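Local coordinates for Lmo2184 protein (Listeria monocytogenes serovar 1/2a, PDB 5JOQ) that probably binds heme as the membrane-tethered substrate-binding lipoprotein of an iron-uptake ABC transporter, at residues Leu118-Thr121 and Ser125-Thr128; Ile224-His229 and Glu241-Asn246; Glu265-Met270 and Pro277-Glu282. One frame throughout, in Å; residues are numbered along the deposited sequence.

From the N terminus the chain first meets contact 1, where strand 115-118 ends and the next helix, 123-136, folds back on the intervening turn. Contact 2 closes a longer loop, laying helix 233-245 against strand 223-227. Contact 3 comes last, where the segment after strand 260-262 turns and meets helix 276-288. The three closures follow one another in series; none nests in or crosses another. Contacts 1 and 2 lie on opposite sides of the chain's centre, their own centres 28 Å apart. Contacts 2 and 3 touch through His229, whose ring packs against the backbone of 268-270, so the loop just after strand 223-227 packs against the loop of contact 3.

Contact 1: Leu118-Thr121 and Ser125-Thr128; sequences LDFT and SMQT
The ring of Phe120 carries Met126 over one face, with CG of the methionine 3.8 Å above the plane and displaced toward the rim near CE1. Farther out, Met126 SD stands 4.7 Å from the centroid of the Phe120 ring and only 2° off its normal, a Met-aromatic contact at some distance. Holding CG trans to the backbone N (chi1 -179°) sends the methionine chain up past the ring, and the bend at chi3 turns the methyl away. The second flat group, the Asp119 carboxylate, is gripped at both oxygens. Asp119 OD1 accepts from the backbone, Thr121 N at 3.0 Å, which makes an Asx turn, and also from Thr121 OG1 at 2.6 Å on the syn side. This turn lies between parallel strand 115-118 and helix 123-136, a strand-to-helix connection in the N-terminal part of the two-lobed solute-binding fold. Aspartate suits it because its short side chain can bend forward to the N-H two residues on. Asp119 OD2 reaches the helix indirectly, accepting a hydrogen bond at 2.7 Å from a water that is also hydrogen-bonded to Ser125 OG. The small serine lets the helix come close, with Ser125 CB 3.3 Å from Asp119 O. Asp119 O and Met126 N, by contrast, are too poorly aligned to bond. Ser122 OG accepts from the backbone N of Ser125 in the first turn of the helix. Phe120 also packs on Ile44 and Ile47 of helix 42-50, and its backbone bonds to Ala272.

Contact 2: Ile224-His229 and Glu241-Asn246; sequences ILRAAH and EEFKTN
Phe243 meets Arg226 from the last turns of helix 233-245, and the helix residues around it face other ways. Glu241 comes first, its OE1 in a salt bridge with Lys244 NZ on the same helix. Glu242 follows, and its carbonyl O receives both Thr245 N and Thr245 OG1. Phe243 then turns its ring face to the arginine. Arg226 NH1 lies a tight 3.0 Å above the ring plane, toward the rim at CG, while CD of Arg226 sits 4.3 Å from the Phe243 centroid as a CH-pi partner. The guanidinium stands nearly upright on the ring, the planes 79° apart, so an edge meets the face; Arg226 CZ is 4.6 Å from the centroid of the Phe243 ring, a cation-pi contact. Arginine suits the place because it has several N-H donors: while NH1 lies over the ring, NH2 and NE make salt bridges with Asp240 and Asp262, which hold the buried group. At the ring's edge Ile224 CD1 touches Phe243 CE2 at 4.3 Å. Asn246 ends the run, its OD1 capping Ile248 N of the following helix 247-250. The helix packs within a beta-alpha-beta crossover between parallel strands 223-227 and 260-262, with Phe243 also against Trp249, Val255 of helix 253-256 and Leu172 of strand 168-173.

Contact 3: Glu265-Met270 and Pro277-Glu282; sequences ENLFGM and PEALKE
Leu267 crosses Glu278 at a slant, its CD1 methyl 3.7 Å from Glu278 CG and 3.6 Å from Glu278 CD, the carboxylate carbon. The glutamate is solvent-exposed and extended, with CG trans to its backbone N (chi1 -176°), and the extended chain sets both its methylenes and the base of its carboxylate against the leucine methyl. The other methyl of Leu267, CD2, rests 4.2 Å from Glu282 CB, one helical turn farther along. Between these two glutamates Ala279 gives a small, low surface on which Leu267 CG can settle. This is the joint between the loop that follows strand 260-262 and the C-terminal helix 276-288, in the two-lobed solute-binding fold where helix 140-161 runs along the far side of the terminal helix and meets Leu280. Phe268, next in the chain, packs its ring against Ala279 and Glu282. Its CE1 touches Ala279 CB at 3.8 Å and its CZ approaches Ala279 O at 3.5 Å, the carbonyl coming in obliquely to the ring. The same CZ lies 3.9 Å from Glu282 CB, and the ring and carboxylate planes are 82° apart. The glutamate bends at chi2 (55°), which carries its carboxylate away from the phenyl group. A large aromatic suits this buried position because it also reaches Ile188 and Leu191 of helix 187-194, and Met283 and Met286 farther along helix 276-288.

Contact 1: Leu118-Thr121 and Ser125-Thr128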
loop_
_atom_site.group_PDB
_atom_site.type_symbol
_atom_site.label_atom_id
_atom_site.label_comp_id
_atom_site.label_asym_id
_atom_site.label_seq_id
_atom_site.Cartn_x
_atom_site.Cartn_y
_atom_site.Cartn_z
ATOM N N LEU A 118 22.241 8.119 -12.305
ATOM C CA LEU A 118 21.822 9.369 -12.946
ATOM C C LEU A 118 21.132 10.281 -11.935
ATOM O O LEU A 118 20.305 9.823 -11.155
ATOM C CB LEU A 118 20.844 9.062 -14.075
ATOM C CG LEU A 118 21.317 7.947 -15.031
ATOM C CD1 LEU A 118 20.244 7.665 -16.102
ATOM C CD2 LEU A 118 22.648 8.319 -15.666
ATOM N N ASP A 119 21.467 11.572 -11.947
ATOM C CA ASP A 119 20.910 12.506 -10.964
ATOM C C ASP A 119 19.555 13.020 -11.470
ATOM O O ASP A 119 19.497 13.869 -12.374
ATOM C CB ASP A 119 21.876 13.665 -10.729
ATOM C CG ASP A 119 21.406 14.581 -9.599
ATOM O OD1 ASP A 119 20.241 14.449 -9.178
ATOM O OD2 ASP A 119 22.195 15.407 -9.116
ATOM N N PHE A 120 18.464 12.513 -10.889
ATOM C CA PHE A 120 17.105 12.945 -11.234
ATOM C C PHE A 120 16.460 13.797 -10.122
ATOM O O PHE A 120 15.224 13.791 -9.940
ATOM C CB PHE A 120 16.250 11.719 -11.572
ATOM C CG PHE A 120 16.564 11.099 -12.949
ATOM C CD1 PHE A 120 17.624 11.567 -13.729
ATOM C CD2 PHE A 120 15.794 10.060 -13.444
ATOM C CE1 PHE A 120 17.888 11.016 -15.023
ATOM C CE2 PHE A 120 16.055 9.487 -14.708
ATOM C CZ PHE A 120 17.082 9.946 -15.490
ATOM N N THR A 121 17.276 14.525 -9.353
ATOM C CA THR A 121 16.713 15.333 -8.265
ATOM C C THR A 121 16.177 16.689 -8.730
ATOM O O THR A 121 15.568 17.384 -7.920
ATOM C CB THR A 121 17.750 15.555 -7.156
ATOM O OG1 THR A 121 18.939 16.179 -7.703
ATOM C CG2 THR A 121 18.147 14.181 -6.523
ATOM N N SER A 125 18.913 18.702 -13.776
ATOM C CA SER A 125 19.870 17.610 -13.653
ATOM C C SER A 125 19.483 16.461 -14.559
ATOM O O SER A 125 20.349 15.877 -15.216
ATOM C CB SER A 125 19.982 17.141 -12.194
ATOM O OG SER A 125 20.749 18.111 -11.438
ATOM N N MET A 126 18.180 16.129 -14.626
ATOM C CA MET A 126 17.744 15.087 -15.565
ATOM C C MET A 126 18.130 15.440 -17.003
ATOM O O MET A 126 18.572 14.576 -17.770
ATOM C CB MET A 126 16.213 14.875 -15.467
ATOM C CG MET A 126 15.717 13.777 -16.410
ATOM S SD MET A 126 13.918 13.535 -16.360
ATOM C CE MET A 126 13.342 15.114 -17.056
ATOM N N GLN A 127 17.939 16.704 -17.399
ATOM C CA GLN A 127 18.295 17.099 -18.760
ATOM C C GLN A 127 19.797 16.970 -19.025
ATOM O O GLN A 127 20.201 16.569 -20.121
ATOM C CB GLN A 127 17.819 18.521 -19.039
ATOM C CG GLN A 127 16.271 18.606 -19.080
ATOM C CD GLN A 127 15.851 19.952 -19.613
ATOM O OE1 GLN A 127 15.810 20.932 -18.874
ATOM N NE2 GLN A 127 15.569 20.018 -20.919
ATOM N N THR A 128 20.647 17.314 -18.054
ATOM C CA THR A 128 22.084 17.072 -18.256
ATOM C C THR A 128 22.374 15.574 -18.410
ATOM O O THR A 128 23.233 15.167 -19.222
ATOM C CB THR A 128 22.876 17.652 -17.082
ATOM O OG1 THR A 128 22.716 19.086 -17.067
ATOM C CG2 THR A 128 24.396 17.288 -17.181
HETATM O O HOH W 1 23.394 16.706 -11.105
#

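Contact 2: Ile224-His229 and Glu241-Asn246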
loop_
_atom_site.group_PDB
_atom_site.type_symbol
_atom_site.label_atom_id
_atom_site.label_comp_id
_atom_site.label_asym_id
_atom_site.label_seq_id
_atom_site.Cartn_x
_atom_site.Cartn_y
_atom_site.Cartn_z
ATOM N N ILE A 224 -0.475 23.762 1.249
ATOM C CA ILE A 224 0.276 22.563 1.635
ATOM C C ILE A 224 0.074 21.509 0.557
ATOM O O ILE A 224 -1.060 21.291 0.116
ATOM C CB ILE A 224 -0.148 22.027 3.010
ATOM C CG1 ILE A 224 0.086 23.100 4.100
ATOM C CG2 ILE A 224 0.607 20.689 3.322
ATOM C CD1 ILE A 224 -0.545 22.724 5.467
ATOM N N LEU A 225 1.179 20.917 0.089
ATOM C CA LEU A 225 1.189 19.814 -0.864
ATOM C C LEU A 225 1.695 18.570 -0.150
ATOM O O LEU A 225 2.632 18.657 0.649
ATOM C CB LEU A 225 2.113 20.090 -2.070
ATOM C CG LEU A 225 1.886 21.394 -2.844
ATOM C CD1 LEU A 225 2.873 21.480 -4.029
ATOM C CD2 LEU A 225 0.410 21.492 -3.335
ATOM N N ARG A 226 1.071 17.413 -0.433
ATOM C CA ARG A 226 1.471 16.152 0.195
ATOM C C ARG A 226 1.722 15.099 -0.872
ATOM O O ARG A 226 1.011 15.042 -1.874
ATOM C CB ARG A 226 0.380 15.624 1.178
ATOM C CG ARG A 226 0.092 16.576 2.375
ATOM C CD ARG A 226 -1.008 15.940 3.323
ATOM N NE ARG A 226 -2.281 15.759 2.593
ATOM C CZ ARG A 226 -3.474 16.028 3.106
ATOM N NH1 ARG A 226 -3.558 16.495 4.349
ATOM N NH2 ARG A 226 -4.574 15.872 2.379
ATOM N N ALA A 227 2.744 14.272 -0.665
ATOM C CA ALA A 227 3.055 13.166 -1.570
ATOM C C ALA A 227 3.250 11.901 -0.741
ATOM O O ALA A 227 4.057 11.891 0.193
ATOM C CB ALA A 227 4.331 13.447 -2.386
ATOM N N ALA A 228 2.537 10.831 -1.099
ATOM C CA ALA A 228 2.759 9.514 -0.510
ATOM C C ALA A 228 3.105 8.585 -1.664
ATOM O O ALA A 228 2.242 7.872 -2.166
ATOM C CB ALA A 228 1.537 9.040 0.267
ATOM N N HIS A 229 4.368 8.630 -2.105
ATOM C CA HIS A 229 4.764 7.944 -3.326
ATOM C C HIS A 229 4.483 6.440 -3.225
ATOM O O HIS A 229 4.882 5.798 -2.256
ATOM C CB HIS A 229 6.253 8.193 -3.567
ATOM C CG HIS A 229 6.595 9.660 -3.673
ATOM N ND1 HIS A 229 6.090 10.466 -4.665
ATOM C CD2 HIS A 229 7.389 10.456 -2.912
ATOM C CE1 HIS A 229 6.567 11.697 -4.525
ATOM N NE2 HIS A 229 7.367 11.715 -3.472
ATOM N N GLU A 241 -8.273 12.631 5.821
ATOM C CA GLU A 241 -9.173 12.800 6.958
ATOM C C GLU A 241 -8.402 12.910 8.275
ATOM O O GLU A 241 -8.814 13.638 9.178
ATOM C CB GLU A 241 -10.167 11.631 7.067
ATOM C CG GLU A 241 -11.044 11.425 5.875
ATOM C CD GLU A 241 -12.085 12.519 5.658
ATOM O OE1 GLU A 241 -12.415 13.321 6.566
ATOM O OE2 GLU A 241 -12.606 12.539 4.539
ATOM N N GLU A 242 -7.310 12.161 8.420
ATOM C CA GLU A 242 -6.579 12.209 9.682
ATOM C C GLU A 242 -5.906 13.571 9.876
ATOM O O GLU A 242 -5.945 14.147 10.972
ATOM C CB GLU A 242 -5.539 11.080 9.723
ATOM C CG GLU A 242 -4.967 10.865 11.161
ATOM C CD GLU A 242 -3.940 11.945 11.623
ATOM O OE1 GLU A 242 -3.178 12.485 10.792
ATOM O OE2 GLU A 242 -3.894 12.226 12.849
ATOM N N PHE A 243 -5.335 14.113 8.805
ATOM C CA PHE A 243 -4.638 15.408 8.856
ATOM C C PHE A 243 -5.531 16.501 9.428
ATOM O O PHE A 243 -5.097 17.276 10.301
ATOM C CB PHE A 243 -4.177 15.755 7.432
ATOM C CG PHE A 243 -3.013 16.744 7.325
ATOM C CD1 PHE A 243 -1.686 16.280 7.293
ATOM C CD2 PHE A 243 -3.253 18.092 7.122
ATOM C CE1 PHE A 243 -0.597 17.194 7.114
ATOM C CE2 PHE A 243 -2.186 19.009 6.929
ATOM C CZ PHE A 243 -0.870 18.560 6.937
ATOM N N LYS A 244 -6.805 16.551 8.982
ATOM C CA LYS A 244 -7.765 17.568 9.408
ATOM C C LYS A 244 -8.138 17.483 10.884
ATOM O O LYS A 244 -8.667 18.465 11.428
ATOM C CB LYS A 244 -9.069 17.460 8.583
ATOM C CG LYS A 244 -8.874 17.671 7.083
ATOM C CD LYS A 244 -10.215 17.635 6.305
ATOM C CE LYS A 244 -10.676 16.227 5.973
ATOM N NZ LYS A 244 -12.043 16.195 5.334
ATOM N N THR A 245 -7.983 16.323 11.527
ATOM C CA THR A 245 -8.332 16.177 12.952
ATOM C C THR A 245 -7.141 16.344 13.878
ATOM O O THR A 245 -7.313 16.330 15.102
ATOM C CB THR A 245 -8.911 14.792 13.237
ATOM O OG1 THR A 245 -7.823 13.835 13.193
ATOM C CG2 THR A 245 -9.973 14.447 12.209
ATOM N N ASN A 246 -5.946 16.463 13.325
ATOM C CA ASN A 246 -4.711 16.376 14.083
ATOM C C ASN A 246 -4.339 17.754 14.622
ATOM O O ASN A 246 -4.073 18.670 13.837
ATOM C CB ASN A 246 -3.620 15.839 13.153
ATOM C CG ASN A 246 -2.371 15.442 13.888
ATOM O OD1 ASN A 246 -2.026 16.022 14.937
ATOM N ND2 ASN A 246 -1.657 14.451 13.331
#

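Contact 3: Glu265-Met270 and Pro277-Glu282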
loop_
_atom_site.group_PDB
_atom_site.type_symbol
_atom_site.label_atom_id
_atom_site.label_comp_id
_atom_site.label_asym_id
_atom_site.label_seq_id
_atom_site.Cartn_x
_atom_site.Cartn_y
_atom_site.Cartn_z
ATOM N N GLU A 265 0.056 10.507 -6.968
ATOM C CA GLU A 265 1.250 9.695 -6.843
ATOM C C GLU A 265 1.683 9.152 -8.194
ATOM O O GLU A 265 2.850 8.943 -8.461
ATOM C CB GLU A 265 0.997 8.591 -5.812
ATOM C CG GLU A 265 2.054 7.534 -5.729
ATOM C CD GLU A 265 1.820 6.434 -6.714
ATOM O OE1 GLU A 265 0.657 6.183 -7.058
ATOM O OE2 GLU A 265 2.806 5.831 -7.135
ATOM N N ASN A 266 0.721 8.832 -9.039
ATOM C CA ASN A 266 1.000 8.266 -10.349
ATOM C C ASN A 266 1.754 9.241 -11.244
ATOM O O ASN A 266 2.481 8.818 -12.148
ATOM C CB ASN A 266 -0.315 7.840 -11.004
ATOM C CG ASN A 266 -0.447 6.348 -11.104
ATOM O OD1 ASN A 266 -0.005 5.745 -12.080
ATOM N ND2 ASN A 266 -1.044 5.736 -10.092
ATOM N N LEU A 267 1.598 10.541 -11.013
ATOM C CA LEU A 267 2.212 11.568 -11.836
ATOM C C LEU A 267 3.391 12.272 -11.168
ATOM O O LEU A 267 4.335 12.652 -11.860
ATOM C CB LEU A 267 1.153 12.621 -12.217
ATOM C CG LEU A 267 1.560 13.876 -12.997
ATOM C CD1 LEU A 267 2.095 13.515 -14.378
ATOM C CD2 LEU A 267 0.331 14.771 -13.150
ATOM N N PHE A 268 3.370 12.439 -9.847
ATOM C CA PHE A 268 4.423 13.111 -9.075
ATOM C C PHE A 268 5.269 12.055 -8.340
ATOM O O PHE A 268 4.976 11.696 -7.194
ATOM C CB PHE A 268 3.794 14.080 -8.059
ATOM C CG PHE A 268 3.089 15.257 -8.696
ATOM C CD1 PHE A 268 3.786 16.424 -8.968
ATOM C CD2 PHE A 268 1.738 15.195 -8.981
ATOM C CE1 PHE A 268 3.151 17.522 -9.553
ATOM C CE2 PHE A 268 1.071 16.297 -9.568
ATOM C CZ PHE A 268 1.795 17.449 -9.863
ATOM N N GLY A 269 6.325 11.581 -8.967
ATOM C CA GLY A 269 7.205 10.660 -8.274
ATOM C C GLY A 269 8.233 11.381 -7.403
ATOM O O GLY A 269 8.340 12.605 -7.430
ATOM N N MET A 270 9.004 10.593 -6.640
ATOM C CA MET A 270 10.020 11.172 -5.763
ATOM C C MET A 270 11.153 11.815 -6.566
ATOM O O MET A 270 11.773 12.775 -6.092
ATOM C CB MET A 270 10.599 10.102 -4.834
ATOM C CG MET A 270 11.026 10.657 -3.485
ATOM S SD MET A 270 11.479 9.344 -2.295
ATOM C CE MET A 270 13.183 9.126 -2.828
ATOM N N PRO A 277 6.785 17.546 -17.724
ATOM C CA PRO A 277 5.957 18.638 -18.257
ATOM C C PRO A 277 4.509 18.523 -17.770
ATOM O O PRO A 277 3.946 19.517 -17.377
ATOM C CB PRO A 277 6.066 18.472 -19.766
ATOM C CG PRO A 277 7.416 17.905 -19.951
ATOM C CD PRO A 277 7.437 16.849 -18.914
ATOM N N GLU A 278 3.938 17.330 -17.763
ATOM C CA GLU A 278 2.578 17.190 -17.288
ATOM C C GLU A 278 2.489 17.576 -15.800
ATOM O O GLU A 278 1.598 18.285 -15.401
ATOM C CB GLU A 278 2.084 15.771 -17.504
ATOM C CG GLU A 278 0.635 15.564 -17.130
ATOM C CD GLU A 278 0.139 14.146 -17.375
ATOM O OE1 GLU A 278 0.901 13.309 -17.878
ATOM O OE2 GLU A 278 -1.030 13.878 -17.046
ATOM N N ALA A 279 3.450 17.117 -15.017
ATOM C CA ALA A 279 3.494 17.413 -13.586
ATOM C C ALA A 279 3.591 18.910 -13.342
ATOM O O ALA A 279 2.898 19.456 -12.470
ATOM C CB ALA A 279 4.677 16.696 -12.940
ATOM N N LEU A 280 4.445 19.596 -14.104
ATOM C CA LEU A 280 4.587 21.038 -13.924
ATOM C C LEU A 280 3.289 21.772 -14.253
ATOM O O LEU A 280 2.947 22.769 -13.605
ATOM C CB LEU A 280 5.740 21.552 -14.791
ATOM C CG LEU A 280 6.235 22.955 -14.497
ATOM C CD1 LEU A 280 6.680 23.076 -13.046
ATOM C CD2 LEU A 280 7.383 23.326 -15.474
ATOM N N LYS A 281 2.551 21.309 -15.262
ATOM C CA LYS A 281 1.290 21.960 -15.613
ATOM C C LYS A 281 0.233 21.740 -14.535
ATOM O O LYS A 281 -0.600 22.622 -14.269
ATOM C CB LYS A 281 0.780 21.418 -16.941
ATOM C CG LYS A 281 1.605 21.813 -18.153
ATOM C CD LYS A 281 1.113 21.126 -19.455
ATOM C CE LYS A 281 2.226 21.127 -20.532
ATOM N NZ LYS A 281 2.208 19.934 -21.451
ATOM N N GLU A 282 0.195 20.532 -13.968
ATOM C CA GLU A 282 -0.716 20.273 -12.856
ATOM C C GLU A 282 -0.314 21.105 -11.633
ATOM O O GLU A 282 -1.178 21.637 -10.920
ATOM C CB GLU A 282 -0.726 18.768 -12.565
ATOM C CG GLU A 282 -1.887 18.275 -11.771
ATOM C CD GLU A 282 -3.212 18.667 -12.410
ATOM O OE1 GLU A 282 -3.370 18.573 -13.666
ATOM O OE2 GLU A 282 -4.068 19.130 -11.638
#